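Local coordinates for protein beta-galactosidase/beta-glucuronidase (Faecalibacterium prausnitzii L2-6, PDB 6MVF) that binds flavin mononucleotide and probably hydrolyses terminal beta-linked sugars such as glucuronides, as a family 2 glycoside hydrolase, at residues A[208-220]-A[253-267]. Numbering follows the deposited sequence.
Sequences DSFTVMYSIEDPY and LYTVVARLQRNNEAF
Strands 211-217 and 254-262 are the antiparallel central pair of a four-stranded sheet in the immunoglobulin-like beta-sandwich domain of this glycoside hydrolase family 2 enzyme. Eight backbone hydrogen bonds join them, two at each of the pairs Thr211-Gln261, Met213-Arg259, Ser215-Val257 and Glu217-Thr255. Val212, Tyr214, Ile216, Val256, Ala258 and Leu260 occupy one face, turned toward strands 195-204 and 236-240. There Tyr214 CE1 lies 3.9 Å from Ala258 CB, and Tyr214 OH is hydrogen-bonded to Ser201 OG and to the backbone O of Thr234. Ile216 CG1 lies 4.2 Å from Val256 CG2, the two side chains side by side.

The other face carries Met213 and Gln261. The Gln261 chain places its CG opposite the backbone N (chi1 -176°) and bends at chi2, which brings the amide to Met213, whose CE is 3.3 Å from Gln261 OE1. Gln261 NE2 donates to Asn263 O in the following turn, 3.2 Å, from above the carbonyl plane. Replacing Gln261 by an alanine removes the amide, which would probably leave Asn263 O without this donor and open a gap beside the Met213 thioether. Water 1 donates to Ser209 O and Gln261 O.

At the turn end, Phe210 meets Phe267 in a T-shaped stack. The Phe210 edge points at the Phe267 face, Phe210 CE1 over the centre of the Phe267 ring, with centroids 5.0 Å apart and planes at 80°. Arg262 NH2 is 3.7 Å from Phe210 CZ. At the far end, Pro219 CD sits over one face of Tyr254, a CH-pi contact 4.2 Å from the Tyr254 centroid.

A type II' turn from Arg262 to Glu265 leads into strand 265-274, and Asn264 hydrogen-bonds to Ile493, Gly491 and Asp537 of the second subunit. Strands 254-262 and 265-274 form a beta-hairpin, and strand 211-217 lies along its other side, as in an antiparallel sheet of a beta-sandwich.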
ATOM      1  N   ASP A 208      24.620 -32.102 -17.548  1.00 38.01           N
ATOM      2  CA  ASP A 208      25.288 -31.243 -18.525  1.00 32.44           C
ATOM      3  C   ASP A 208      24.350 -30.243 -19.201  1.00 37.39           C
ATOM      4  O   ASP A 208      24.821 -29.216 -19.705  1.00 36.78           O
ATOM      5  CB  ASP A 208      25.989 -32.100 -19.582  1.00 39.94           C
ATOM      6  CG  ASP A 208      27.240 -32.788 -19.042  1.00 52.42           C
ATOM      7  OD1 ASP A 208      27.753 -32.355 -17.982  1.00 54.97           O
ATOM      8  OD2 ASP A 208      27.717 -33.756 -19.673  1.00 55.83           O
ATOM      9  N   SER A 209      23.041 -30.494 -19.210  1.00 37.30           N
ATOM     10  CA  SER A 209      22.102 -29.551 -19.812  1.00 31.84           C
ATOM     11  C   SER A 209      21.760 -28.376 -18.900  1.00 37.11           C
ATOM     12  O   SER A 209      21.072 -27.447 -19.349  1.00 29.95           O
ATOM     13  CB  SER A 209      20.811 -30.268 -20.221  1.00 28.13           C
ATOM     14  OG  SER A 209      20.066 -30.729 -19.101  1.00 32.15           O
ATOM     15  N   PHE A 210      22.208 -28.389 -17.643  1.00 33.13           N
ATOM     16  CA  PHE A 210      21.941 -27.301 -16.712  1.00 32.74           C
ATOM     17  C   PHE A 210      23.187 -26.437 -16.515  1.00 35.15           C
ATOM     18  O   PHE A 210      24.296 -26.951 -16.357  1.00 36.48           O
ATOM     19  CB  PHE A 210      21.462 -27.855 -15.375  1.00 25.97           C
ATOM     20  CG  PHE A 210      20.080 -28.447 -15.423  1.00 31.15           C
ATOM     21  CD1 PHE A 210      18.956 -27.621 -15.539  1.00 30.00           C
ATOM     22  CD2 PHE A 210      19.896 -29.818 -15.328  1.00 29.67           C
ATOM     23  CE1 PHE A 210      17.676 -28.152 -15.580  1.00 30.50           C
ATOM     24  CE2 PHE A 210      18.615 -30.365 -15.369  1.00 35.33           C
ATOM     25  CZ  PHE A 210      17.499 -29.531 -15.497  1.00 32.30           C
ATOM     26  N   THR A 211      23.007 -25.120 -16.548  1.00 33.59           N
ATOM     27  CA  THR A 211      24.036 -24.171 -16.146  1.00 32.51           C
ATOM     28  C   THR A 211      23.557 -23.357 -14.943  1.00 26.45           C
ATOM     29  O   THR A 211      22.376 -23.337 -14.597  1.00 29.65           O
ATOM     30  CB  THR A 211      24.404 -23.214 -17.292  1.00 34.27           C
ATOM     31  OG1 THR A 211      23.209 -22.658 -17.841  1.00 37.47           O
ATOM     32  CG2 THR A 211      25.192 -23.905 -18.381  1.00 18.54           C
ATOM     33  N   VAL A 212      24.492 -22.671 -14.300  1.00 24.86           N
ATOM     34  CA  VAL A 212      24.178 -21.696 -13.268  1.00 22.72           C
ATOM     35  C   VAL A 212      24.617 -20.317 -13.766  1.00 27.56           C
ATOM     36  O   VAL A 212      25.808 -20.082 -14.010  1.00 24.73           O
ATOM     37  CB  VAL A 212      24.844 -22.050 -11.930  1.00 32.52           C
ATOM     38  CG1 VAL A 212      24.617 -20.929 -10.912  1.00 30.47           C
ATOM     39  CG2 VAL A 212      24.297 -23.376 -11.398  1.00 28.09           C
ATOM     40  N   MET A 213      23.648 -19.414 -13.934  1.00 30.44           N
ATOM     41  CA  MET A 213      23.908 -18.057 -14.404  1.00 28.36           C
ATOM     42  C   MET A 213      23.859 -17.136 -13.195  1.00 29.07           C
ATOM     43  O   MET A 213      22.814 -16.991 -12.558  1.00 29.67           O
ATOM     44  CB  MET A 213      22.903 -17.631 -15.470  1.00 25.36           C
ATOM     45  CG  MET A 213      22.831 -18.585 -16.665  1.00 31.37           C
ATOM     46  SD  MET A 213      21.720 -17.994 -17.964  1.00 34.01           S
ATOM     47  CE  MET A 213      20.299 -17.543 -16.960  1.00 34.05           C
ATOM     48  N   TYR A 214      25.001 -16.545 -12.870  1.00 27.31           N
ATOM     49  CA  TYR A 214      25.153 -15.659 -11.731  1.00 22.65           C
ATOM     50  C   TYR A 214      25.027 -14.218 -12.181  1.00 26.77           C
ATOM     51  O   TYR A 214      25.630 -13.821 -13.179  1.00 30.96           O
ATOM     52  CB  TYR A 214      26.518 -15.842 -11.083  1.00 26.97           C
ATOM     53  CG  TYR A 214      26.772 -17.182 -10.441  1.00 29.30           C
ATOM     54  CD1 TYR A 214      26.091 -17.557  -9.297  1.00 25.17           C
ATOM     55  CD2 TYR A 214      27.734 -18.050 -10.951  1.00 27.56           C
ATOM     56  CE1 TYR A 214      26.342 -18.758  -8.691  1.00 31.03           C
ATOM     57  CE2 TYR A 214      27.988 -19.264 -10.348  1.00 28.52           C
ATOM     58  CZ  TYR A 214      27.292 -19.604  -9.209  1.00 30.51           C
ATOM     59  OH  TYR A 214      27.521 -20.805  -8.588  1.00 32.21           O
ATOM     60  N   SER A 215      24.272 -13.434 -11.429  1.00 23.68           N
ATOM     61  CA  SER A 215      24.094 -12.022 -11.710  1.00 22.81           C
ATOM     62  C   SER A 215      24.213 -11.243 -10.406  1.00 27.83           C
ATOM     63  O   SER A 215      23.661 -11.655  -9.385  1.00 29.39           O
ATOM     64  CB  SER A 215      22.737 -11.772 -12.371  1.00 22.82           C
ATOM     65  OG  SER A 215      22.416 -10.388 -12.367  1.00 36.48           O
ATOM     66  N   ILE A 216      24.946 -10.133 -10.429  1.00 28.63           N
ATOM     67  CA  ILE A 216      25.133  -9.289  -9.249  1.00 31.05           C
ATOM     68  C   ILE A 216      24.466  -7.941  -9.511  1.00 30.57           C
ATOM     69  O   ILE A 216      24.794  -7.257 -10.492  1.00 31.58           O
ATOM     70  CB  ILE A 216      26.620  -9.112  -8.892  1.00 26.18           C
ATOM     71  CG1 ILE A 216      27.252 -10.444  -8.481  1.00 21.68           C
ATOM     72  CG2 ILE A 216      26.767  -8.136  -7.742  1.00 29.41           C
ATOM     73  CD1 ILE A 216      28.744 -10.397  -8.308  1.00 21.37           C
ATOM     74  N   GLU A 217      23.538  -7.560  -8.633  1.00 29.73           N
ATOM     75  CA  GLU A 217      22.802  -6.303  -8.726  1.00 36.03           C
ATOM     76  C   GLU A 217      23.299  -5.341  -7.654  1.00 36.67           C
ATOM     77  O   GLU A 217      23.530  -5.745  -6.512  1.00 30.84           O
ATOM     78  CB  GLU A 217      21.292  -6.543  -8.578  1.00 32.37           C
ATOM     79  CG  GLU A 217      20.712  -7.370  -9.724  1.00 39.13           C
ATOM     80  CD  GLU A 217      19.314  -7.922  -9.451  1.00 53.42           C
ATOM     81  OE1 GLU A 217      18.824  -7.840  -8.295  1.00 59.67           O
ATOM     82  OE2 GLU A 217      18.701  -8.453 -10.410  1.00 55.29           O
ATOM     83  N   ASP A 218      23.482  -4.075  -8.036  1.00 39.94           N
ATOM     84  CA  ASP A 218      24.009  -3.039  -7.146  1.00 38.85           C
ATOM     85  C   ASP A 218      22.897  -2.614  -6.186  1.00 40.15           C
ATOM     86  O   ASP A 218      21.777  -3.126  -6.253  1.00 42.12           O
ATOM     87  CB  ASP A 218      24.601  -1.897  -7.988  1.00 39.15           C
ATOM     88  CG  ASP A 218      23.542  -1.024  -8.688  1.00 42.99           C
ATOM     89  OD1 ASP A 218      22.319  -1.220  -8.522  1.00 45.79           O
ATOM     90  OD2 ASP A 218      23.947  -0.117  -9.440  1.00 47.90           O
ATOM     91  N   PRO A 219      23.175  -1.693  -5.250  1.00 47.50           N
ATOM     92  CA  PRO A 219      22.126  -1.317  -4.282  1.00 40.11           C
ATOM     93  C   PRO A 219      20.841  -0.824  -4.924  1.00 45.71           C
ATOM     94  O   PRO A 219      19.762  -0.987  -4.341  1.00 48.62           O
ATOM     95  CB  PRO A 219      22.809  -0.229  -3.448  1.00 42.05           C
ATOM     96  CG  PRO A 219      24.279  -0.603  -3.487  1.00 40.66           C
ATOM     97  CD  PRO A 219      24.494  -1.135  -4.869  1.00 39.47           C
ATOM     98  N   TYR A 220      20.921  -0.268  -6.128  1.00 52.05           N
ATOM     99  CA  TYR A 220      19.785   0.316  -6.831  1.00 51.20           C
ATOM    100  C   TYR A 220      19.079  -0.678  -7.750  1.00 45.87           C
ATOM    101  O   TYR A 220      18.141  -0.288  -8.451  1.00 52.80           O
ATOM    102  CB  TYR A 220      20.255   1.565  -7.609  1.00 52.19           C
ATOM    103  CG  TYR A 220      21.280   2.357  -6.801  1.00 53.91           C
ATOM    104  CD1 TYR A 220      20.879   3.274  -5.826  1.00 57.83           C
ATOM    105  CD2 TYR A 220      22.655   2.137  -6.973  1.00 53.44           C
ATOM    106  CE1 TYR A 220      21.831   3.965  -5.049  1.00 66.44           C
ATOM    107  CE2 TYR A 220      23.606   2.815  -6.212  1.00 56.44           C
ATOM    108  CZ  TYR A 220      23.194   3.726  -5.249  1.00 68.78           C
ATOM    109  OH  TYR A 220      24.150   4.392  -4.495  1.00 64.37           O
ATOM    110  N   LEU A 253      24.306  -2.676   0.130  1.00 29.56           N
ATOM    111  CA  LEU A 253      24.095  -4.089  -0.138  1.00 32.94           C
ATOM    112  C   LEU A 253      24.083  -4.355  -1.639  1.00 35.12           C
ATOM    113  O   LEU A 253      23.518  -3.580  -2.419  1.00 32.80           O
ATOM    114  CB  LEU A 253      22.789  -4.583   0.497  1.00 21.24           C
ATOM    115  CG  LEU A 253      22.791  -4.573   2.014  1.00 25.47           C
ATOM    116  CD1 LEU A 253      21.414  -4.852   2.581  1.00 23.89           C
ATOM    117  CD2 LEU A 253      23.776  -5.598   2.514  1.00 25.40           C
ATOM    118  N   TYR A 254      24.722  -5.450  -2.034  1.00 31.23           N
ATOM    119  CA  TYR A 254      24.550  -6.044  -3.350  1.00 29.04           C
ATOM    120  C   TYR A 254      23.658  -7.277  -3.239  1.00 31.34           C
ATOM    121  O   TYR A 254      23.462  -7.843  -2.159  1.00 30.88           O
ATOM    122  CB  TYR A 254      25.906  -6.411  -3.966  1.00 25.94           C
ATOM    123  CG  TYR A 254      26.753  -5.189  -4.265  1.00 33.57           C
ATOM    124  CD1 TYR A 254      27.454  -4.526  -3.255  1.00 28.36           C
ATOM    125  CD2 TYR A 254      26.838  -4.690  -5.555  1.00 26.63           C
ATOM    126  CE1 TYR A 254      28.212  -3.403  -3.542  1.00 29.42           C
ATOM    127  CE2 TYR A 254      27.594  -3.593  -5.843  1.00 26.45           C
ATOM    128  CZ  TYR A 254      28.273  -2.948  -4.844  1.00 27.97           C
ATOM    129  OH  TYR A 254      29.013  -1.841  -5.169  1.00 33.96           O
ATOM    130  N   THR A 255      23.112  -7.689  -4.378  1.00 34.03           N
ATOM    131  CA  THR A 255      22.271  -8.877  -4.459  1.00 32.05           C
ATOM    132  C   THR A 255      22.907  -9.846  -5.442  1.00 29.79           C
ATOM    133  O   THR A 255      23.044  -9.532  -6.629  1.00 32.87           O
ATOM    134  CB  THR A 255      20.842  -8.522  -4.893  1.00 32.77           C
ATOM    135  OG1 THR A 255      20.268  -7.615  -3.945  1.00 34.53           O
ATOM    136  CG2 THR A 255      19.987  -9.771  -4.971  1.00 24.08           C
ATOM    137  N   VAL A 256      23.285 -11.018  -4.957  1.00 29.18           N
ATOM    138  CA  VAL A 256      23.753 -12.088  -5.827  1.00 27.34           C
ATOM    139  C   VAL A 256      22.560 -12.975  -6.156  1.00 27.75           C
ATOM    140  O   VAL A 256      21.881 -13.474  -5.258  1.00 30.07           O
ATOM    141  CB  VAL A 256      24.889 -12.887  -5.173  1.00 29.46           C
ATOM    142  CG1 VAL A 256      25.386 -13.975  -6.114  1.00 32.50           C
ATOM    143  CG2 VAL A 256      26.033 -11.947  -4.786  1.00 28.72           C
ATOM    144  N   VAL A 257      22.283 -13.141  -7.443  1.00 30.74           N
ATOM    145  CA  VAL A 257      21.189 -13.964  -7.932  1.00 26.83           C
ATOM    146  C   VAL A 257      21.798 -15.157  -8.649  1.00 28.30           C
ATOM    147  O   VAL A 257      22.778 -15.002  -9.387  1.00 28.37           O
ATOM    148  CB  VAL A 257      20.278 -13.150  -8.872  1.00 28.40           C
ATOM    149  CG1 VAL A 257      19.170 -14.035  -9.454  1.00 26.77           C
ATOM    150  CG2 VAL A 257      19.708 -11.926  -8.127  1.00 31.87           C
ATOM    151  N   ALA A 258      21.246 -16.349  -8.418  1.00 24.87           N
ATOM    152  CA  ALA A 258      21.742 -17.551  -9.079  1.00 29.43           C
ATOM    153  C   ALA A 258      20.573 -18.279  -9.711  1.00 30.67           C
ATOM    154  O   ALA A 258      19.583 -18.557  -9.031  1.00 27.38           O
ATOM    155  CB  ALA A 258      22.488 -18.489  -8.109  1.00 26.76           C
ATOM    156  N   ARG A 259      20.702 -18.603 -10.999  1.00 33.25           N
ATOM    157  CA  ARG A 259      19.629 -19.218 -11.772  1.00 32.07           C
ATOM    158  C   ARG A 259      20.112 -20.518 -12.383  1.00 30.91           C
ATOM    159  O   ARG A 259      21.060 -20.510 -13.174  1.00 28.80           O
ATOM    160  CB  ARG A 259      19.143 -18.298 -12.884  1.00 30.21           C
ATOM    161  CG  ARG A 259      18.081 -17.345 -12.451  1.00 43.29           C
ATOM    162  CD  ARG A 259      17.435 -16.655 -13.650  1.00 41.07           C
ATOM    163  NE  ARG A 259      16.670 -15.510 -13.176  1.00 51.77           N
ATOM    164  CZ  ARG A 259      17.154 -14.274 -13.093  1.00 52.48           C
ATOM    165  NH1 ARG A 259      18.399 -14.030 -13.492  1.00 41.06           N
ATOM    166  NH2 ARG A 259      16.389 -13.282 -12.631  1.00 53.90           N
ATOM    167  N   LEU A 260      19.428 -21.617 -12.047  1.00 25.69           N
ATOM    168  CA  LEU A 260      19.633 -22.902 -12.698  1.00 25.22           C
ATOM    169  C   LEU A 260      18.842 -22.945 -14.013  1.00 32.84           C
ATOM    170  O   LEU A 260      17.605 -22.901 -14.011  1.00 30.56           O
ATOM    171  CB  LEU A 260      19.218 -24.028 -11.757  1.00 26.44           C
ATOM    172  CG  LEU A 260      19.555 -25.455 -12.213  1.00 28.44           C
ATOM    173  CD1 LEU A 260      21.068 -25.679 -12.352  1.00 20.21           C
ATOM    174  CD2 LEU A 260      18.933 -26.452 -11.265  1.00 27.49           C
ATOM    175  N   GLN A 261      19.559 -23.056 -15.129  1.00 27.74           N
ATOM    176  CA  GLN A 261      19.040 -22.770 -16.462  1.00 30.13           C
ATOM    177  C   GLN A 261      19.130 -24.004 -17.349  1.00 28.93           C
ATOM    178  O   GLN A 261      20.167 -24.673 -17.392  1.00 36.72           O
ATOM    179  CB  GLN A 261      19.855 -21.620 -17.108  1.00 28.20           C
ATOM    180  CG  GLN A 261      19.384 -21.131 -18.482  1.00 29.46           C
ATOM    181  CD  GLN A 261      18.197 -20.148 -18.404  1.00 36.27           C
ATOM    182  OE1 GLN A 261      17.779 -19.709 -17.318  1.00 31.38           O
ATOM    183  NE2 GLN A 261      17.653 -19.809 -19.563  1.00 30.87           N
ATOM    184  N   ARG A 262      18.065 -24.295 -18.086  1.00 28.79           N
ATOM    185  CA  ARG A 262      18.142 -25.250 -19.188  1.00 32.16           C
ATOM    186  C   ARG A 262      17.581 -24.617 -20.454  1.00 29.52           C
ATOM    187  O   ARG A 262      16.447 -24.133 -20.452  1.00 32.02           O
ATOM    188  CB  ARG A 262      17.393 -26.547 -18.874  1.00 32.45           C
ATOM    189  CG  ARG A 262      17.596 -27.569 -19.970  1.00 30.82           C
ATOM    190  CD  ARG A 262      16.458 -28.514 -20.056  1.00 40.34           C
ATOM    191  NE  ARG A 262      16.718 -29.707 -19.268  1.00 51.73           N
ATOM    192  CZ  ARG A 262      15.775 -30.577 -18.931  1.00 57.18           C
ATOM    193  NH1 ARG A 262      14.513 -30.361 -19.312  1.00 42.44           N
ATOM    194  NH2 ARG A 262      16.093 -31.649 -18.208  1.00 55.48           N
ATOM    195  N   ASN A 263      18.366 -24.617 -21.530  1.00 32.11           N
ATOM    196  CA  ASN A 263      17.954 -23.975 -22.777  1.00 30.81           C
ATOM    197  C   ASN A 263      17.556 -22.523 -22.517  1.00 35.72           C
ATOM    198  O   ASN A 263      18.375 -21.750 -22.009  1.00 36.76           O
ATOM    199  CB  ASN A 263      16.815 -24.752 -23.427  1.00 29.84           C
ATOM    200  CG  ASN A 263      17.230 -26.150 -23.872  1.00 28.02           C
ATOM    201  OD1 ASN A 263      16.742 -27.135 -23.351  1.00 30.94           O
ATOM    202  ND2 ASN A 263      18.114 -26.231 -24.847  1.00 22.72           N
ATOM    203  N   ASN A 264      16.311 -22.143 -22.830  1.00 27.98           N
ATOM    204  CA  ASN A 264      15.810 -20.788 -22.587  1.00 29.05           C
ATOM    205  C   ASN A 264      14.829 -20.740 -21.411  1.00 33.41           C
ATOM    206  O   ASN A 264      13.881 -19.945 -21.399  1.00 39.27           O
ATOM    207  CB  ASN A 264      15.156 -20.212 -23.839  1.00 23.16           C
ATOM    208  CG  ASN A 264      16.139 -20.014 -24.967  1.00 29.94           C
ATOM    209  OD1 ASN A 264      17.342 -20.253 -24.812  1.00 34.45           O
ATOM    210  ND2 ASN A 264      15.639 -19.589 -26.118  1.00 31.16           N
ATOM    211  N   GLU A 265      15.081 -21.557 -20.390  1.00 33.98           N
ATOM    212  CA  GLU A 265      14.153 -21.780 -19.288  1.00 36.78           C
ATOM    213  C   GLU A 265      14.931 -21.778 -17.979  1.00 35.60           C
ATOM    214  O   GLU A 265      15.933 -22.486 -17.852  1.00 28.44           O
ATOM    215  CB  GLU A 265      13.445 -23.131 -19.467  1.00 35.05           C
ATOM    216  CG  GLU A 265      11.959 -23.158 -19.294  1.00 42.71           C
ATOM    217  CD  GLU A 265      11.341 -24.441 -19.885  1.00 47.07           C
ATOM    218  OE1 GLU A 265      11.312 -24.587 -21.135  1.00 46.75           O
ATOM    219  OE2 GLU A 265      10.895 -25.313 -19.100  1.00 43.80           O
ATOM    220  N   ALA A 266      14.468 -21.014 -16.998  1.00 35.08           N
ATOM    221  CA  ALA A 266      15.022 -21.123 -15.655  1.00 33.67           C
ATOM    222  C   ALA A 266      14.225 -22.159 -14.860  1.00 35.65           C
ATOM    223  O   ALA A 266      12.997 -22.070 -14.760  1.00 36.19           O
ATOM    224  CB  ALA A 266      15.025 -19.769 -14.935  1.00 31.21           C
ATOM    225  N   PHE A 267      14.926 -23.139 -14.293  1.00 34.07           N
ATOM    226  CA  PHE A 267      14.278 -24.122 -13.434  1.00 35.83           C
ATOM    227  C   PHE A 267      14.257 -23.668 -11.980  1.00 36.61           C
ATOM    228  O   PHE A 267      13.237 -23.819 -11.300  1.00 38.42           O
ATOM    229  CB  PHE A 267      14.980 -25.485 -13.546  1.00 33.47           C
ATOM    230  CG  PHE A 267      14.536 -26.312 -14.721  1.00 33.69           C
ATOM    231  CD1 PHE A 267      14.594 -25.801 -16.019  1.00 31.70           C
ATOM    232  CD2 PHE A 267      14.085 -27.615 -14.535  1.00 37.37           C
ATOM    233  CE1 PHE A 267      14.196 -26.566 -17.105  1.00 36.41           C
ATOM    234  CE2 PHE A 267      13.678 -28.389 -15.626  1.00 37.41           C
ATOM    235  CZ  PHE A 267      13.733 -27.864 -16.908  1.00 39.51           C
TER
HETATM  236  O   HOH W   1      21.863 -24.662 -19.578  1.00 35.47           O
HETATM  237  O   HOH W   2      16.285 -10.867 -10.902  1.00 41.32           O